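Local coordinates for mRNA-binding protein PUF3 (Saccharomyces cerevisiae, PDB 3K49) that binds recognition sequences in mRNA 3' UTRs, represses COX17 by hastening deadenylation and decay of its message, and brings mRNAs for mitochondrial proteins to mitochondria, at residues D28-S33 with F62-D67; D139-M144 with L170-G175; G103-L108 with V134-D139; G175-L180 with E203-E208; M24-I29 with R48-S53. One frame throughout, in Å; residues are numbered along the deposited sequence.

In the fold
All five contacts lie in the all-helical PUM-HD, the RNA-binding domain, along its arc of stacked Pumilio repeats. Contacts 5 and 1 open from the same N-terminal loop, share D28 and I29, and have centres about 11 Å apart. Contacts 3, 2 and 4 follow: contact 3 shares D139 with contact 2, about 13 Å between centres, and contact 2 shares G175 with contact 4, about 12 Å. Contacts 4 and 5 have centres about 50 Å apart. In contacts 1, 3 and 4 a glutamate starting one repeat reaches the beginning of a short helix; in contact 2 S172 holds that position. Contacts 1 to 4 thus join repeats; contact 5 packs the N-terminal loop onto the first.

Contact 1: D28-S33 with F62-D67; sequences DIFGHS and FNEIRD
F30 brings its ring obliquely up to the carboxylate of E64, CD1 standing 4.0 Å from OE2, with the two planes turned 56° apart. Its CG lies anti to the backbone N (chi1 170°), which swings the ring back from the turn toward helix 55-65, where it also touches V60. F30 O is 3.0 Å from E64 OE2; both are acceptors, so this is closeness without a bond.

The chain then folds through a type I turn from I29 to H32, closed by H32 N donating to I29 O at 2.7 Å. Glycine suits G31, since a side chain there would run into the H32 ring. H32 itself is the N-cap residue of helix 33-37, and its side chain sets out away from the other segment.

S33, the first residue of that helix, carries the contact. Its N donates to E64 OE1 at 3.0 Å, with an N-H...O angle of 154°, arriving on the syn side of the oxygen but tilted out of the carboxylate plane. S33 OG also lies beside the carboxylate, though too close in the model for its bond to OE2 to be trusted. Next to this polar group, S33 CB meets I65 CG2 at 3.5 Å; a small residue fits here, and the branched I65 continues to V81 and F85 of helix 79-88.

E64, extended from its own helix, therefore places a carboxylate at the start of another. The N-H of S33 and the positive end of the helix dipole would favour its charge, whereas the nearby F30 O would probably oppose it.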
# COMPACT_ATOMS: atom_id res chain seq x y z
N ASP A 28 6.07 -15.13 39.09
CA ASP A 28 7.43 -15.12 39.61
C ASP A 28 8.09 -13.74 39.55
O ASP A 28 9.13 -13.51 40.17
CB ASP A 28 8.29 -16.14 38.85
CG ASP A 28 7.84 -17.58 39.10
OD1 ASP A 28 7.65 -17.93 40.29
OD2 ASP A 28 7.66 -18.36 38.13
N ILE A 29 7.48 -12.82 38.82
CA ILE A 29 8.12 -11.54 38.54
C ILE A 29 7.38 -10.37 39.16
O ILE A 29 7.65 -9.24 38.79
CB ILE A 29 8.28 -11.30 37.02
CG1 ILE A 29 6.97 -10.81 36.40
CG2 ILE A 29 8.75 -12.58 36.32
CD1 ILE A 29 6.95 -10.86 34.88
N PHE A 30 6.47 -10.64 40.09
CA PHE A 30 5.67 -9.56 40.68
C PHE A 30 6.50 -8.39 41.20
O PHE A 30 5.98 -7.27 41.34
CB PHE A 30 4.75 -10.06 41.78
CG PHE A 30 4.10 -8.95 42.56
CD1 PHE A 30 2.88 -8.43 42.15
CD2 PHE A 30 4.71 -8.42 43.69
CE1 PHE A 30 2.27 -7.41 42.87
CE2 PHE A 30 4.10 -7.40 44.42
CZ PHE A 30 2.88 -6.89 44.00
N GLY A 31 7.77 -8.62 41.49
CA GLY A 31 8.62 -7.49 41.85
C GLY A 31 8.94 -6.53 40.70
O GLY A 31 8.96 -5.30 40.89
N HIS A 32 9.17 -7.09 39.51
CA HIS A 32 9.99 -6.43 38.50
C HIS A 32 9.40 -6.44 37.10
O HIS A 32 10.12 -6.67 36.12
CB HIS A 32 11.36 -7.10 38.49
CG HIS A 32 11.91 -7.34 39.86
ND1 HIS A 32 13.20 -7.07 40.20
CD2 HIS A 32 11.37 -7.86 40.97
CE1 HIS A 32 13.41 -7.39 41.46
NE2 HIS A 32 12.32 -7.87 41.95
N SER A 33 8.11 -6.15 36.99
CA SER A 33 7.43 -6.19 35.70
C SER A 33 7.94 -5.12 34.71
O SER A 33 8.29 -5.44 33.57
CB SER A 33 5.92 -6.07 35.89
OG SER A 33 5.43 -7.13 36.68
N PHE A 62 -0.81 -6.31 34.92
CA PHE A 62 -1.40 -5.04 34.49
C PHE A 62 -1.46 -4.01 35.61
O PHE A 62 -1.07 -2.86 35.42
CB PHE A 62 -2.80 -5.24 33.91
CG PHE A 62 -3.45 -3.96 33.45
CD1 PHE A 62 -4.25 -3.23 34.31
CD2 PHE A 62 -3.26 -3.50 32.15
CE1 PHE A 62 -4.85 -2.05 33.89
CE2 PHE A 62 -3.86 -2.32 31.70
CZ PHE A 62 -4.66 -1.59 32.58
N ASN A 63 -1.98 -4.41 36.76
CA ASN A 63 -2.14 -3.46 37.87
C ASN A 63 -0.79 -2.96 38.37
O ASN A 63 -0.69 -1.93 39.03
CB ASN A 63 -2.98 -4.07 39.00
CG ASN A 63 -4.39 -4.42 38.54
OD1 ASN A 63 -4.84 -3.97 37.48
ND2 ASN A 63 -5.09 -5.22 39.34
N GLU A 64 0.25 -3.70 38.01
CA GLU A 64 1.60 -3.31 38.36
C GLU A 64 2.21 -2.30 37.38
O GLU A 64 2.92 -1.39 37.79
CB GLU A 64 2.48 -4.56 38.44
CG GLU A 64 3.76 -4.38 39.24
CD GLU A 64 4.78 -5.46 38.95
OE1 GLU A 64 5.99 -5.14 38.79
OE2 GLU A 64 4.37 -6.64 38.86
N ILE A 65 1.95 -2.46 36.08
CA ILE A 65 2.61 -1.61 35.10
C ILE A 65 1.71 -0.53 34.55
O ILE A 65 2.13 0.22 33.69
CB ILE A 65 3.14 -2.41 33.89
CG1 ILE A 65 1.97 -3.10 33.18
CG2 ILE A 65 4.21 -3.40 34.31
CD1 ILE A 65 2.27 -3.54 31.78
N ARG A 66 0.47 -0.44 35.02
CA ARG A 66 -0.50 0.43 34.37
C ARG A 66 -0.10 1.89 34.45
O ARG A 66 -0.27 2.65 33.49
CB ARG A 66 -1.90 0.24 34.95
CG ARG A 66 -2.02 0.69 36.37
CD ARG A 66 -3.38 0.36 36.92
NE ARG A 66 -4.36 1.41 36.64
CZ ARG A 66 -5.66 1.31 36.94
NH1 ARG A 66 -6.11 0.21 37.52
NH2 ARG A 66 -6.49 2.30 36.66
N ASP A 67 0.43 2.30 35.59
CA ASP A 67 0.82 3.69 35.76
C ASP A 67 1.96 4.10 34.83
O ASP A 67 2.17 5.28 34.57
CB ASP A 67 1.16 3.97 37.22
CG ASP A 67 -0.07 4.11 38.08
OD1 ASP A 67 0.07 4.23 39.32
OD2 ASP A 67 -1.18 4.11 37.51

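Contact 2: D139-M144 with L170-G175; sequences DSVLQM and LSSLTG
V141 and L173 form the close side of this contact: V141 CG1 lies 3.8 Å from L173 CD1, and the two side chains cross at about a right angle. CG1 is anti to the backbone N of V141 (chi1 173°), the setting that carries this methyl to the leucine. V141 CB, which faces the other segment, meets S172 CB at 4.0 Å. Both V141 and L173 are buried, and their branched hydrocarbon ends suit such a place. S172 is small enough to let the two backbones come near. Its OG, 4.2 Å from V141 CB, does not turn to the other segment for a partner; it bonds to F168 O one turn back in its own helix, so a serine can sit against valine without leaving its polar atom wanting.

Toward the more open side the fit slackens. L142 is partly exposed, and its first bond runs past the other segment rather than at it; only the end of the side chain bends in. There CD1 rests 3.9 Å from S172 O, and CD2 lies as far as 4.4 Å from L173 CD1. The whole contact is one of van der Waals packing.

Around it, helix 141-146 is flanked by helix 105-110, where M144 touches K106 and L110, while L142 leans on H176. Helix 167-173 backs onto helix 186-196 through L173 on L193, and L170 reaches helix 199-207. The contact thus joins the start of helix 141-146 to the end region of helix 167-173, with helices 105-110, 186-196 and 199-207 around them.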
# COMPACT_ATOMS: atom_id res chain seq x y z
N ASP A 139 -7.29 18.58 13.72
CA ASP A 139 -6.67 19.81 13.22
C ASP A 139 -5.24 19.60 12.79
O ASP A 139 -4.51 20.57 12.54
CB ASP A 139 -6.68 20.87 14.31
CG ASP A 139 -8.07 21.23 14.74
OD1 ASP A 139 -8.78 21.90 13.96
OD2 ASP A 139 -8.44 20.83 15.86
N SER A 140 -4.82 18.34 12.71
CA SER A 140 -3.41 18.03 12.48
C SER A 140 -3.26 17.02 11.38
O SER A 140 -2.21 16.40 11.22
CB SER A 140 -2.77 17.50 13.76
OG SER A 140 -3.05 18.33 14.87
N VAL A 141 -4.33 16.86 10.60
CA VAL A 141 -4.39 15.84 9.57
C VAL A 141 -3.24 15.92 8.57
O VAL A 141 -2.51 14.94 8.42
CB VAL A 141 -5.73 15.87 8.85
CG1 VAL A 141 -5.70 14.91 7.67
CG2 VAL A 141 -6.83 15.50 9.83
N LEU A 142 -3.08 17.07 7.91
CA LEU A 142 -1.94 17.27 7.00
C LEU A 142 -0.60 16.96 7.67
O LEU A 142 0.24 16.25 7.10
CB LEU A 142 -1.92 18.70 6.40
CG LEU A 142 -2.88 18.99 5.24
CD1 LEU A 142 -2.84 20.46 4.90
CD2 LEU A 142 -2.53 18.14 4.03
N GLN A 143 -0.40 17.48 8.88
CA GLN A 143 0.80 17.15 9.61
C GLN A 143 0.92 15.64 9.83
O GLN A 143 2.02 15.08 9.71
CB GLN A 143 0.87 17.90 10.94
CG GLN A 143 2.11 17.52 11.75
CD GLN A 143 2.08 18.07 13.15
OE1 GLN A 143 1.13 18.75 13.55
NE2 GLN A 143 3.13 17.78 13.92
N MET A 144 -0.19 14.97 10.14
CA MET A 144 -0.16 13.53 10.41
C MET A 144 0.24 12.72 9.17
O MET A 144 1.04 11.78 9.27
CB MET A 144 -1.52 13.03 10.92
CG MET A 144 -1.98 13.61 12.25
SD MET A 144 -0.92 13.11 13.61
CE MET A 144 -0.07 14.64 13.97
N LEU A 170 -10.94 14.56 4.72
CA LEU A 170 -10.99 15.14 3.37
C LEU A 170 -11.11 16.66 3.39
O LEU A 170 -10.47 17.35 2.60
CB LEU A 170 -12.13 14.53 2.55
CG LEU A 170 -11.87 14.64 1.06
CD1 LEU A 170 -10.57 13.95 0.74
CD2 LEU A 170 -13.00 14.04 0.27
N SER A 171 -11.93 17.18 4.30
CA SER A 171 -12.13 18.62 4.38
C SER A 171 -10.81 19.33 4.64
O SER A 171 -10.67 20.51 4.32
CB SER A 171 -13.15 18.96 5.47
OG SER A 171 -12.54 19.03 6.75
N SER A 172 -9.85 18.62 5.22
CA SER A 172 -8.53 19.20 5.48
C SER A 172 -7.61 19.05 4.28
O SER A 172 -6.56 19.68 4.21
CB SER A 172 -7.86 18.55 6.71
OG SER A 172 -8.61 18.76 7.89
N LEU A 173 -8.00 18.19 3.34
CA LEU A 173 -7.13 17.88 2.21
C LEU A 173 -7.42 18.70 0.95
O LEU A 173 -6.55 18.84 0.09
CB LEU A 173 -7.21 16.39 1.88
CG LEU A 173 -6.17 15.49 2.54
CD1 LEU A 173 -6.19 15.68 4.02
CD2 LEU A 173 -6.43 14.03 2.18
N THR A 174 -8.64 19.23 0.83
CA THR A 174 -9.03 19.88 -0.41
C THR A 174 -8.04 21.00 -0.73
O THR A 174 -7.72 21.81 0.13
CB THR A 174 -10.47 20.42 -0.39
OG1 THR A 174 -10.55 21.53 0.51
CG2 THR A 174 -11.44 19.30 0.03
N GLY A 175 -7.55 21.00 -1.97
CA GLY A 175 -6.48 21.90 -2.36
C GLY A 175 -5.12 21.22 -2.33
O GLY A 175 -4.17 21.65 -2.99

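Contact 3: G103-L108 with V134-D139; sequences GNMKQL and VLELSD
The polar part of the contact gathers on E136, whose carboxylate meets the backbone leading into helix 105-110. G103 N donates to E136 OE2 at 3.1 Å in an almost straight bond of 171°, on the syn side of the oxygen though well out of the carboxylate plane, and adds a weak bond to OE1. M105 N donates to E136 OE1 at 3.1 Å, descending on it from above that plane. Glycine suits G103 because, at its positive phi, a CB would collide with the carbonyl oxygen of the residue before.

The apolar part is built by M105 and L137. M105 is bent at its second and third torsions (chi3 -87°), which folds the thioether round and sets CE 3.5 Å from L137 CD1, the two side chains crossing at about a right angle; a flexible, unbranched residue can make this curl. Nearer the backbone, M105 CB lies 3.3 Å from E136 OE1. The other branch of L137 covers the backbone of the next residue, its CD2 3.7 Å from K106 CA, while K106 stretches on to give its amine to S140 OG. L137 itself continues to V153 and M144.

Within the second segment, L135 O accepts from both S138 OG, at 3.0 Å, and S138 N, which tightens the 3-10 turn.

N104 is the N-cap residue, yet its amide bonds to Q100 O and gives the helix no capping bond. E136 supplies an acceptor for M105 N instead, and its negative charge is probably stabilised by the helix start it faces.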
# COMPACT_ATOMS: atom_id res chain seq x y z
N GLY A 103 -6.14 12.90 25.38
CA GLY A 103 -5.36 14.12 25.51
C GLY A 103 -3.93 13.95 25.02
O GLY A 103 -3.17 14.91 25.01
N ASN A 104 -3.58 12.73 24.62
CA ASN A 104 -2.21 12.41 24.22
C ASN A 104 -2.10 11.77 22.86
O ASN A 104 -1.02 11.34 22.47
CB ASN A 104 -1.55 11.49 25.24
CG ASN A 104 -1.63 12.03 26.65
OD1 ASN A 104 -1.05 13.08 26.95
ND2 ASN A 104 -2.36 11.33 27.52
N MET A 105 -3.21 11.71 22.14
CA MET A 105 -3.22 11.08 20.82
C MET A 105 -2.10 11.57 19.92
O MET A 105 -1.35 10.75 19.40
CB MET A 105 -4.56 11.25 20.11
CG MET A 105 -5.42 10.01 20.15
SD MET A 105 -4.62 8.58 19.41
CE MET A 105 -5.06 8.77 17.68
N LYS A 106 -2.02 12.89 19.73
CA LYS A 106 -1.09 13.47 18.77
C LYS A 106 0.34 13.07 19.10
O LYS A 106 1.08 12.56 18.25
CB LYS A 106 -1.22 14.99 18.72
CG LYS A 106 -0.58 15.63 17.51
CD LYS A 106 -1.12 17.03 17.27
CE LYS A 106 -0.18 17.83 16.38
NZ LYS A 106 -0.73 19.18 16.06
N GLN A 107 0.71 13.27 20.35
CA GLN A 107 2.06 12.97 20.79
C GLN A 107 2.41 11.50 20.58
O GLN A 107 3.45 11.18 20.00
CB GLN A 107 2.22 13.37 22.24
CG GLN A 107 3.57 13.04 22.82
CD GLN A 107 3.78 13.72 24.16
OE1 GLN A 107 2.83 13.95 24.91
NE2 GLN A 107 5.03 14.07 24.46
N LEU A 108 1.53 10.61 21.04
CA LEU A 108 1.75 9.18 20.87
C LEU A 108 1.82 8.82 19.38
O LEU A 108 2.65 8.03 18.95
CB LEU A 108 0.65 8.38 21.56
CG LEU A 108 0.57 8.63 23.05
CD1 LEU A 108 -0.64 7.95 23.63
CD2 LEU A 108 1.86 8.15 23.70
N VAL A 134 -9.39 9.48 17.75
CA VAL A 134 -9.03 10.06 16.46
C VAL A 134 -9.41 11.54 16.33
O VAL A 134 -8.70 12.31 15.69
CB VAL A 134 -9.61 9.23 15.29
CG1 VAL A 134 -9.42 9.97 13.98
CG2 VAL A 134 -8.95 7.85 15.25
N LEU A 135 -10.52 11.94 16.95
CA LEU A 135 -10.95 13.34 16.95
C LEU A 135 -9.88 14.31 17.42
O LEU A 135 -9.94 15.51 17.14
CB LEU A 135 -12.21 13.52 17.81
CG LEU A 135 -13.53 13.63 17.06
CD1 LEU A 135 -14.58 12.70 17.62
CD2 LEU A 135 -14.03 15.06 17.08
N GLU A 136 -8.89 13.79 18.15
CA GLU A 136 -7.84 14.64 18.70
C GLU A 136 -6.85 15.04 17.62
O GLU A 136 -5.98 15.88 17.86
CB GLU A 136 -7.09 13.92 19.82
CG GLU A 136 -7.93 13.68 21.06
CD GLU A 136 -7.15 12.98 22.17
OE1 GLU A 136 -5.94 13.27 22.32
OE2 GLU A 136 -7.76 12.16 22.89
N LEU A 137 -7.00 14.41 16.46
CA LEU A 137 -6.11 14.66 15.33
C LEU A 137 -6.81 15.53 14.30
O LEU A 137 -6.27 15.78 13.23
CB LEU A 137 -5.66 13.34 14.70
CG LEU A 137 -4.91 12.37 15.61
CD1 LEU A 137 -4.77 10.99 14.95
CD2 LEU A 137 -3.56 12.92 16.01
N SER A 138 -8.00 16.03 14.65
CA SER A 138 -8.86 16.71 13.68
C SER A 138 -8.26 17.98 13.05
O SER A 138 -8.67 18.38 11.96
CB SER A 138 -10.24 16.99 14.30
OG SER A 138 -10.13 17.89 15.39
N ASP A 139 -7.29 18.58 13.72
CA ASP A 139 -6.67 19.81 13.22
C ASP A 139 -5.24 19.60 12.79
O ASP A 139 -4.51 20.57 12.54
CB ASP A 139 -6.68 20.87 14.31
CG ASP A 139 -8.07 21.23 14.74
OD1 ASP A 139 -8.78 21.90 13.96
OD2 ASP A 139 -8.44 20.83 15.86

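Contact 4: G175-L180 with E203-E208; sequences GHIYHL and ESILNE
E208 OE2 is held from two directions: I177 N donates to it in a weak bond of 3.3 Å, and a water donates to it at 2.9 Å. The same water accepts from Y178 N at 2.7 Å, extending the carboxylate's hold one residue into helix 177-181. The other oxygen, OE1, takes G175 N at 2.8 Å on its syn lone pair, in a bond of 159°. G175 turns with a positive phi that leaves no room for a CB next to T174 O.

I177 lies across the glutamate at about a right angle. Its CD1 rests 3.5 Å from E208 CD, and CB is 3.2 Å from OE2. Farther in, CD1 meets I205 CG1 at 4.1 Å, the branched chain filling the buried side. With an alanine in place of E208, the N-H groups of G175 and I177 would probably lose the carboxylate they both bond to and the bridging water one of its mates.

E208, which starts the next repeat, thus accepts N-H groups at the start of helix 177-181, the one from I177 weakly, much as E136 does at helix 105-110, in the stacked-helix Pumilio repeat fold.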
# COMPACT_ATOMS: atom_id res chain seq x y z
N GLY A 175 -7.55 21.00 -1.97
CA GLY A 175 -6.48 21.90 -2.36
C GLY A 175 -5.12 21.22 -2.33
O GLY A 175 -4.17 21.65 -2.99
N HIS A 176 -5.01 20.14 -1.55
CA HIS A 176 -3.72 19.49 -1.38
C HIS A 176 -3.64 18.13 -2.05
O HIS A 176 -2.58 17.50 -2.05
CB HIS A 176 -3.37 19.39 0.09
CG HIS A 176 -3.51 20.68 0.84
ND1 HIS A 176 -2.46 21.56 0.99
CD2 HIS A 176 -4.57 21.24 1.47
CE1 HIS A 176 -2.87 22.61 1.69
NE2 HIS A 176 -4.14 22.43 2.00
N ILE A 177 -4.75 17.69 -2.64
CA ILE A 177 -4.87 16.32 -3.13
C ILE A 177 -3.87 15.93 -4.20
O ILE A 177 -3.34 14.82 -4.17
CB ILE A 177 -6.31 16.01 -3.59
CG1 ILE A 177 -7.26 16.06 -2.39
CG2 ILE A 177 -6.38 14.64 -4.26
CD1 ILE A 177 -8.72 16.10 -2.78
N TYR A 178 -3.59 16.81 -5.16
CA TYR A 178 -2.57 16.48 -6.15
C TYR A 178 -1.19 16.36 -5.50
O TYR A 178 -0.47 15.38 -5.71
CB TYR A 178 -2.51 17.48 -7.31
CG TYR A 178 -1.28 17.22 -8.15
CD1 TYR A 178 -1.26 16.20 -9.09
CD2 TYR A 178 -0.11 17.96 -7.97
CE1 TYR A 178 -0.13 15.94 -9.85
CE2 TYR A 178 1.03 17.72 -8.73
CZ TYR A 178 1.01 16.70 -9.67
OH TYR A 178 2.14 16.45 -10.43
N HIS A 179 -0.83 17.37 -4.72
CA HIS A 179 0.42 17.32 -3.98
C HIS A 179 0.56 15.99 -3.25
O HIS A 179 1.57 15.29 -3.41
CB HIS A 179 0.49 18.48 -2.99
CG HIS A 179 1.74 18.48 -2.16
ND1 HIS A 179 1.76 18.07 -0.84
CD2 HIS A 179 3.01 18.85 -2.45
CE1 HIS A 179 2.99 18.19 -0.36
NE2 HIS A 179 3.76 18.66 -1.32
N LEU A 180 -0.46 15.62 -2.47
CA LEU A 180 -0.40 14.39 -1.66
C LEU A 180 -0.26 13.14 -2.51
O LEU A 180 0.37 12.16 -2.09
CB LEU A 180 -1.65 14.25 -0.76
CG LEU A 180 -1.83 15.22 0.40
CD1 LEU A 180 -3.21 15.02 1.05
CD2 LEU A 180 -0.70 15.02 1.41
N GLU A 203 -15.53 11.62 -5.67
CA GLU A 203 -15.72 12.65 -6.67
C GLU A 203 -14.83 13.84 -6.33
O GLU A 203 -14.10 14.34 -7.18
CB GLU A 203 -17.20 13.05 -6.75
CG GLU A 203 -17.51 14.08 -7.81
CD GLU A 203 -18.99 14.44 -7.86
OE1 GLU A 203 -19.76 13.89 -7.06
OE2 GLU A 203 -19.36 15.28 -8.70
N SER A 204 -14.86 14.25 -5.07
CA SER A 204 -14.06 15.38 -4.59
C SER A 204 -12.56 15.16 -4.82
O SER A 204 -11.81 16.11 -5.06
CB SER A 204 -14.33 15.63 -3.11
OG SER A 204 -13.33 16.47 -2.55
N ILE A 205 -12.13 13.91 -4.75
CA ILE A 205 -10.73 13.58 -4.91
C ILE A 205 -10.31 13.49 -6.38
O ILE A 205 -9.24 13.94 -6.76
CB ILE A 205 -10.41 12.21 -4.25
CG1 ILE A 205 -10.33 12.35 -2.73
CG2 ILE A 205 -9.12 11.62 -4.83
CD1 ILE A 205 -10.12 11.05 -2.04
N LEU A 206 -11.17 12.87 -7.19
CA LEU A 206 -10.87 12.62 -8.59
C LEU A 206 -10.95 13.92 -9.42
O LEU A 206 -10.35 14.03 -10.49
CB LEU A 206 -11.83 11.57 -9.15
CG LEU A 206 -11.62 10.17 -8.56
CD1 LEU A 206 -12.70 9.21 -9.05
CD2 LEU A 206 -10.23 9.66 -8.87
N ASN A 207 -11.71 14.89 -8.90
CA ASN A 207 -11.79 16.21 -9.50
C ASN A 207 -10.48 17.00 -9.41
O ASN A 207 -10.15 17.77 -10.30
CB ASN A 207 -12.93 17.01 -8.86
CG ASN A 207 -14.30 16.65 -9.44
OD1 ASN A 207 -14.41 15.84 -10.37
ND2 ASN A 207 -15.35 17.24 -8.88
N GLU A 208 -9.73 16.81 -8.33
CA GLU A 208 -8.46 17.50 -8.18
C GLU A 208 -7.34 16.78 -8.93
O GLU A 208 -6.21 17.28 -8.99
CB GLU A 208 -8.09 17.65 -6.69
CG GLU A 208 -9.05 18.52 -5.90
CD GLU A 208 -8.42 19.07 -4.63
OE1 GLU A 208 -9.15 19.61 -3.76
OE2 GLU A 208 -7.18 18.97 -4.50
O HOH W 1 -4.52 19.27 -5.72

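Contact 5: M24-I29 with R48-S53; sequences MSLKDI and RELATS
L26 and E49 slide past each other in opposite directions, so that the isobutyl group of one lies along the aliphatic stem of the other. L26 CG sits 3.5 Å from E49 CB, and both methyls straddle that same carbon. The glutamate then bends at its second torsion (chi2 -52°), which carries its carboxylate off toward S25, where OE1 is 4.4 Å from the serine CB. A long acidic residue suits a partly exposed place, lending its CH2 groups to the leucine while its charged end turns aside.

The rest of L26 points deeper. Its CD1 reaches L50 CD2 at 4.1 Å and S53 OG at 3.4 Å. That hydroxyl is already engaged: S53 OG donates to E49 O at 2.7 Å from above the carbonyl plane, while T52 N approaches the same oxygen from the opposite face. The polar atom beneath the leucine methyl is thereby satisfied and the chain from E49 to S53 is drawn together.

On the first segment, S25 N donates to D28 OD2 at 2.8 Å, fixing the 3-10 turn that presents L26. L26 also touches F45 of helix 40-50 and I61 of helix 55-65. Cutting the side chain back to an alanine is likely to open a gap between those two helices and to strip E49 and S53 of the apolar group lying against them.

Leucine plugging a loop into the space between adjacent helices in this way belongs to the hydrophobic core of the alpha-helical Pumilio fold, here at the first repeat.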
# COMPACT_ATOMS: atom_id res chain seq x y z
N MET A 24 9.87 -20.07 34.40
CA MET A 24 9.16 -19.11 35.22
C MET A 24 7.77 -18.86 34.66
O MET A 24 7.44 -19.28 33.55
CB MET A 24 9.93 -17.80 35.27
CG MET A 24 11.37 -17.92 35.69
SD MET A 24 12.18 -16.32 35.65
CE MET A 24 10.92 -15.28 36.39
N SER A 25 6.96 -18.16 35.44
CA SER A 25 5.68 -17.67 34.96
C SER A 25 5.48 -16.27 35.52
O SER A 25 6.29 -15.77 36.30
CB SER A 25 4.55 -18.59 35.41
OG SER A 25 4.37 -18.54 36.81
N LEU A 26 4.40 -15.63 35.11
CA LEU A 26 4.13 -14.25 35.47
C LEU A 26 4.11 -13.99 36.97
O LEU A 26 4.40 -12.87 37.43
CB LEU A 26 2.84 -13.78 34.81
CG LEU A 26 2.96 -13.78 33.28
CD1 LEU A 26 1.69 -13.28 32.61
CD2 LEU A 26 4.17 -12.93 32.88
N LYS A 27 3.78 -15.02 37.75
CA LYS A 27 3.67 -14.86 39.19
C LYS A 27 5.05 -14.75 39.83
O LYS A 27 5.18 -14.31 40.97
CB LYS A 27 2.89 -16.03 39.81
CG LYS A 27 3.71 -17.30 40.00
CD LYS A 27 2.79 -18.51 40.14
CE LYS A 27 3.58 -19.81 40.18
NZ LYS A 27 2.82 -20.92 39.52
N ASP A 28 6.07 -15.13 39.09
CA ASP A 28 7.43 -15.12 39.61
C ASP A 28 8.09 -13.74 39.55
O ASP A 28 9.13 -13.51 40.17
CB ASP A 28 8.29 -16.14 38.85
CG ASP A 28 7.84 -17.58 39.10
OD1 ASP A 28 7.65 -17.93 40.29
OD2 ASP A 28 7.66 -18.36 38.13
N ILE A 29 7.48 -12.82 38.82
CA ILE A 29 8.12 -11.54 38.54
C ILE A 29 7.38 -10.37 39.16
O ILE A 29 7.65 -9.24 38.79
CB ILE A 29 8.28 -11.30 37.02
CG1 ILE A 29 6.97 -10.81 36.40
CG2 ILE A 29 8.75 -12.58 36.32
CD1 ILE A 29 6.95 -10.86 34.88
N ARG A 48 4.51 -13.68 25.54
CA ARG A 48 4.19 -15.08 25.35
C ARG A 48 3.24 -15.56 26.46
O ARG A 48 2.23 -16.21 26.19
CB ARG A 48 5.51 -15.86 25.38
CG ARG A 48 5.45 -17.30 24.96
CD ARG A 48 6.79 -17.94 25.29
NE ARG A 48 7.90 -17.05 24.93
CZ ARG A 48 9.08 -17.02 25.55
NH1 ARG A 48 9.32 -17.82 26.58
NH2 ARG A 48 10.02 -16.17 25.15
N GLU A 49 3.54 -15.21 27.70
CA GLU A 49 2.69 -15.57 28.83
C GLU A 49 1.31 -14.92 28.76
O GLU A 49 0.32 -15.52 29.18
CB GLU A 49 3.35 -15.22 30.16
CG GLU A 49 4.61 -16.03 30.44
CD GLU A 49 4.38 -17.52 30.31
OE1 GLU A 49 3.66 -18.09 31.17
OE2 GLU A 49 4.90 -18.13 29.34
N LEU A 50 1.24 -13.70 28.23
CA LEU A 50 -0.03 -12.97 28.20
C LEU A 50 -1.06 -13.63 27.26
O LEU A 50 -2.27 -13.47 27.42
CB LEU A 50 0.17 -11.51 27.81
CG LEU A 50 0.80 -10.58 28.84
CD1 LEU A 50 0.99 -9.16 28.26
CD2 LEU A 50 -0.04 -10.55 30.10
N ALA A 51 -0.57 -14.38 26.29
CA ALA A 51 -1.45 -15.01 25.33
C ALA A 51 -2.12 -16.24 25.93
O ALA A 51 -3.14 -16.70 25.42
CB ALA A 51 -0.69 -15.37 24.06
N THR A 52 -1.55 -16.78 27.01
CA THR A 52 -2.07 -18.04 27.56
C THR A 52 -2.36 -18.04 29.06
O THR A 52 -2.82 -19.04 29.60
CB THR A 52 -1.16 -19.24 27.21
OG1 THR A 52 0.08 -19.12 27.92
CG2 THR A 52 -0.86 -19.27 25.72
N SER A 53 -2.10 -16.92 29.74
CA SER A 53 -2.28 -16.84 31.19
C SER A 53 -3.73 -16.55 31.58
O SER A 53 -4.42 -15.79 30.90
CB SER A 53 -1.37 -15.76 31.79
OG SER A 53 -0.01 -16.15 31.75